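Local coordinates for protein putative phosphomethylpyrimidine kinase (Bacteroides thetaiotaomicron, PDB 3MBH) that probably phosphorylates pyridoxal with ATP, as a kinase of the ribokinase-like superfamily, at residues A[41-45]-A[85-91]. Numbering follows the deposited sequence.
Sequences LPTAV and YLGSPRQ. With PXL (3-hydroxy-5-(hydroxymethyl)-2-methylisonicotinaldehyde), chain G.
Thr43 and Gln91 meet side chain to side chain at about a right angle, and between them they tie strand 44-46, in the sheet of a ribokinase-like fold, to a loop of the pyridoxal pocket. The carboxamide is used at both ends. Gln91 NE2 gives a nearly straight bond (165°) to Thr43 O, 2.9 Å away, arriving in the carbonyl plane on a lone pair and lying almost within the amide's own plane. Gln91 OE1 turns back to its own loop and takes the backbone N-H of Gly87, with Gly87 N at 2.9 Å; this N-H comes at the Gln91 C=O from over its face, missing the lone pairs. The extended chain beyond CG carries the amide across to Thr43, where Gln91 OE1 also packs 3.2 Å from Thr43 CB.

The threonine answers with its hydroxyl. A chi1 of 59° tucks Thr43 OG1 in over its own backbone, facing the loop, and it donates to Tyr85 O (2.8 Å), tilted from that carbonyl's plane. The methyl Thr43 CG2 rests against Leu86 CD2 at 3.7 Å, and Leu86 continues the apolar packing onto helix 127-136. Ala44 CB touches Gly87 CA more loosely, at 4.4 Å.

Beyond this buried, close-packed part the loop opens toward solvent at the exposed Arg90, which turns to a salt bridge with Asp59. In the turn leading into helix 91-102, Ser88 OG accepts a weak capping bond from Arg90 N. Toward the active site, Tyr85 lays one ring face against pyridoxal, whose methyl C2A lies 3.7 Å above the Tyr85 ring plane, over its centre; Thr43 OG1 stands near the same ring's edge. Because Thr43 grips the Tyr85 carbonyl while Gln91 pins Gly87 two residues on, the polar bonds of this contact hold the backbone that bears the ring whose face lies against the bound pyridoxal, consistent with second-shell positioning of Tyr85.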
loop_
_atom_site.group_PDB
_atom_site.type_symbol
_atom_site.label_atom_id
_atom_site.label_comp_id
_atom_site.label_asym_id
_atom_site.label_seq_id
_atom_site.Cartn_x
_atom_site.Cartn_y
_atom_site.Cartn_z
ATOM N N LEU A 41 -31.178 -0.644 7.540
ATOM C CA LEU A 41 -32.559 -0.756 8.018
ATOM C C LEU A 41 -32.489 -0.450 9.512
ATOM O O LEU A 41 -32.298 -1.338 10.309
ATOM C CB LEU A 41 -33.112 -2.155 7.819
ATOM C CG LEU A 41 -34.601 -2.340 8.159
ATOM C CD1 LEU A 41 -35.452 -1.366 7.343
ATOM C CD2 LEU A 41 -35.004 -3.810 7.929
ATOM N N PRO A 42 -32.619 0.828 9.883
ATOM C CA PRO A 42 -32.324 1.257 11.227
ATOM C C PRO A 42 -33.412 0.851 12.227
ATOM O O PRO A 42 -34.589 0.980 11.929
ATOM C CB PRO A 42 -32.220 2.787 11.091
ATOM C CG PRO A 42 -33.133 3.108 9.922
ATOM C CD PRO A 42 -32.953 1.962 8.990
ATOM N N THR A 43 -32.995 0.295 13.370
ATOM C CA THR A 43 -33.902 -0.279 14.366
ATOM C C THR A 43 -34.325 0.736 15.422
ATOM O O THR A 43 -35.365 0.551 16.093
ATOM C CB THR A 43 -33.252 -1.476 15.031
ATOM O OG1 THR A 43 -32.020 -1.049 15.654
ATOM C CG2 THR A 43 -32.948 -2.635 13.944
ATOM N N ALA A 44 -33.523 1.785 15.560
ATOM C CA ALA A 44 -33.666 2.779 16.618
ATOM C C ALA A 44 -32.691 3.904 16.332
ATOM O O ALA A 44 -31.709 3.692 15.641
ATOM C CB ALA A 44 -33.375 2.200 18.019
ATOM N N VAL A 45 -32.965 5.069 16.898
ATOM C CA VAL A 45 -32.037 6.195 16.938
ATOM C C VAL A 45 -31.668 6.550 18.367
ATOM O O VAL A 45 -32.544 6.755 19.201
ATOM C CB VAL A 45 -32.601 7.396 16.208
ATOM C CG1 VAL A 45 -31.695 8.658 16.410
ATOM C CG2 VAL A 45 -32.631 7.035 14.732
ATOM N N TYR A 85 -28.441 -5.065 17.172
ATOM C CA TYR A 85 -29.294 -4.452 18.182
ATOM C C TYR A 85 -30.654 -4.076 17.572
ATOM O O TYR A 85 -30.719 -3.332 16.641
ATOM C CB TYR A 85 -28.589 -3.237 18.780
ATOM C CG TYR A 85 -29.286 -2.550 19.947
ATOM C CD1 TYR A 85 -30.402 -1.743 19.731
ATOM C CD2 TYR A 85 -28.846 -2.730 21.272
ATOM C CE1 TYR A 85 -31.046 -1.118 20.770
ATOM C CE2 TYR A 85 -29.480 -2.087 22.304
ATOM C CZ TYR A 85 -30.602 -1.290 22.043
ATOM O OH TYR A 85 -31.252 -0.633 23.052
ATOM N N LEU A 86 -31.729 -4.580 18.152
ATOM C CA LEU A 86 -33.099 -4.309 17.722
ATOM C C LEU A 86 -33.808 -3.412 18.720
ATOM O O LEU A 86 -33.502 -3.402 19.907
ATOM C CB LEU A 86 -33.884 -5.618 17.574
ATOM C CG LEU A 86 -33.226 -6.652 16.674
ATOM C CD1 LEU A 86 -34.080 -7.967 16.571
ATOM C CD2 LEU A 86 -32.944 -6.109 15.274
ATOM N N GLY A 87 -34.736 -2.627 18.243
ATOM C CA GLY A 87 -35.348 -1.580 19.059
ATOM C C GLY A 87 -36.594 -1.914 19.868
ATOM O O GLY A 87 -37.013 -1.108 20.694
ATOM N N SER A 88 -37.212 -3.077 19.618
ATOM C CA SER A 88 -38.299 -3.547 20.455
ATOM C C SER A 88 -38.487 -5.049 20.204
ATOM O O SER A 88 -38.012 -5.588 19.226
ATOM C CB SER A 88 -39.623 -2.790 20.139
ATOM O OG SER A 88 -40.230 -3.320 18.948
ATOM N N PRO A 89 -39.216 -5.735 21.069
ATOM C CA PRO A 89 -39.494 -7.151 20.780
ATOM C C PRO A 89 -40.338 -7.421 19.530
ATOM O O PRO A 89 -40.289 -8.531 18.990
ATOM C CB PRO A 89 -40.200 -7.647 22.047
ATOM C CG PRO A 89 -39.807 -6.605 23.092
ATOM C CD PRO A 89 -39.647 -5.317 22.401
ATOM N N ARG A 90 -41.116 -6.435 19.096
ATOM C CA ARG A 90 -41.923 -6.540 17.885
ATOM C C ARG A 90 -41.041 -6.665 16.610
ATOM O O ARG A 90 -41.483 -7.117 15.579
ATOM C CB ARG A 90 -42.863 -5.329 17.773
ATOM C CG ARG A 90 -43.955 -5.353 18.801
ATOM C CD ARG A 90 -44.740 -4.065 18.992
ATOM N NE ARG A 90 -43.922 -3.085 19.731
ATOM C CZ ARG A 90 -43.493 -1.929 19.245
ATOM N NH1 ARG A 90 -43.836 -1.517 18.037
ATOM N NH2 ARG A 90 -42.771 -1.129 20.017
ATOM N N GLN A 91 -39.800 -6.235 16.693
ATOM C CA GLN A 91 -38.934 -6.266 15.533
ATOM C C GLN A 91 -38.519 -7.661 15.153
ATOM O O GLN A 91 -38.235 -7.902 14.001
ATOM C CB GLN A 91 -37.683 -5.392 15.733
ATOM C CG GLN A 91 -38.059 -3.938 15.961
ATOM C CD GLN A 91 -36.899 -2.977 15.891
ATOM O OE1 GLN A 91 -35.770 -3.388 15.618
ATOM N NE2 GLN A 91 -37.158 -1.701 16.196
HETATM O OP4 PXL G . -24.079 -4.226 19.674
HETATM C C5A PXL G . -23.850 -3.500 20.872
HETATM C C5 PXL G . -24.836 -2.328 20.935
HETATM C C6 PXL G . -25.545 -1.822 19.864
HETATM N N1 PXL G . -26.409 -0.816 20.000
HETATM C C2 PXL G . -26.674 -0.139 21.137
HETATM C C3 PXL G . -25.963 -0.574 22.347
HETATM C C4 PXL G . -25.039 -1.726 22.220
HETATM C C4A PXL G . -24.217 -2.244 23.311
HETATM O O4A PXL G . -24.170 -1.503 24.241
HETATM O O3 PXL G . -26.149 -0.041 23.565
HETATM C C2A PXL G . -27.657 1.014 21.036
#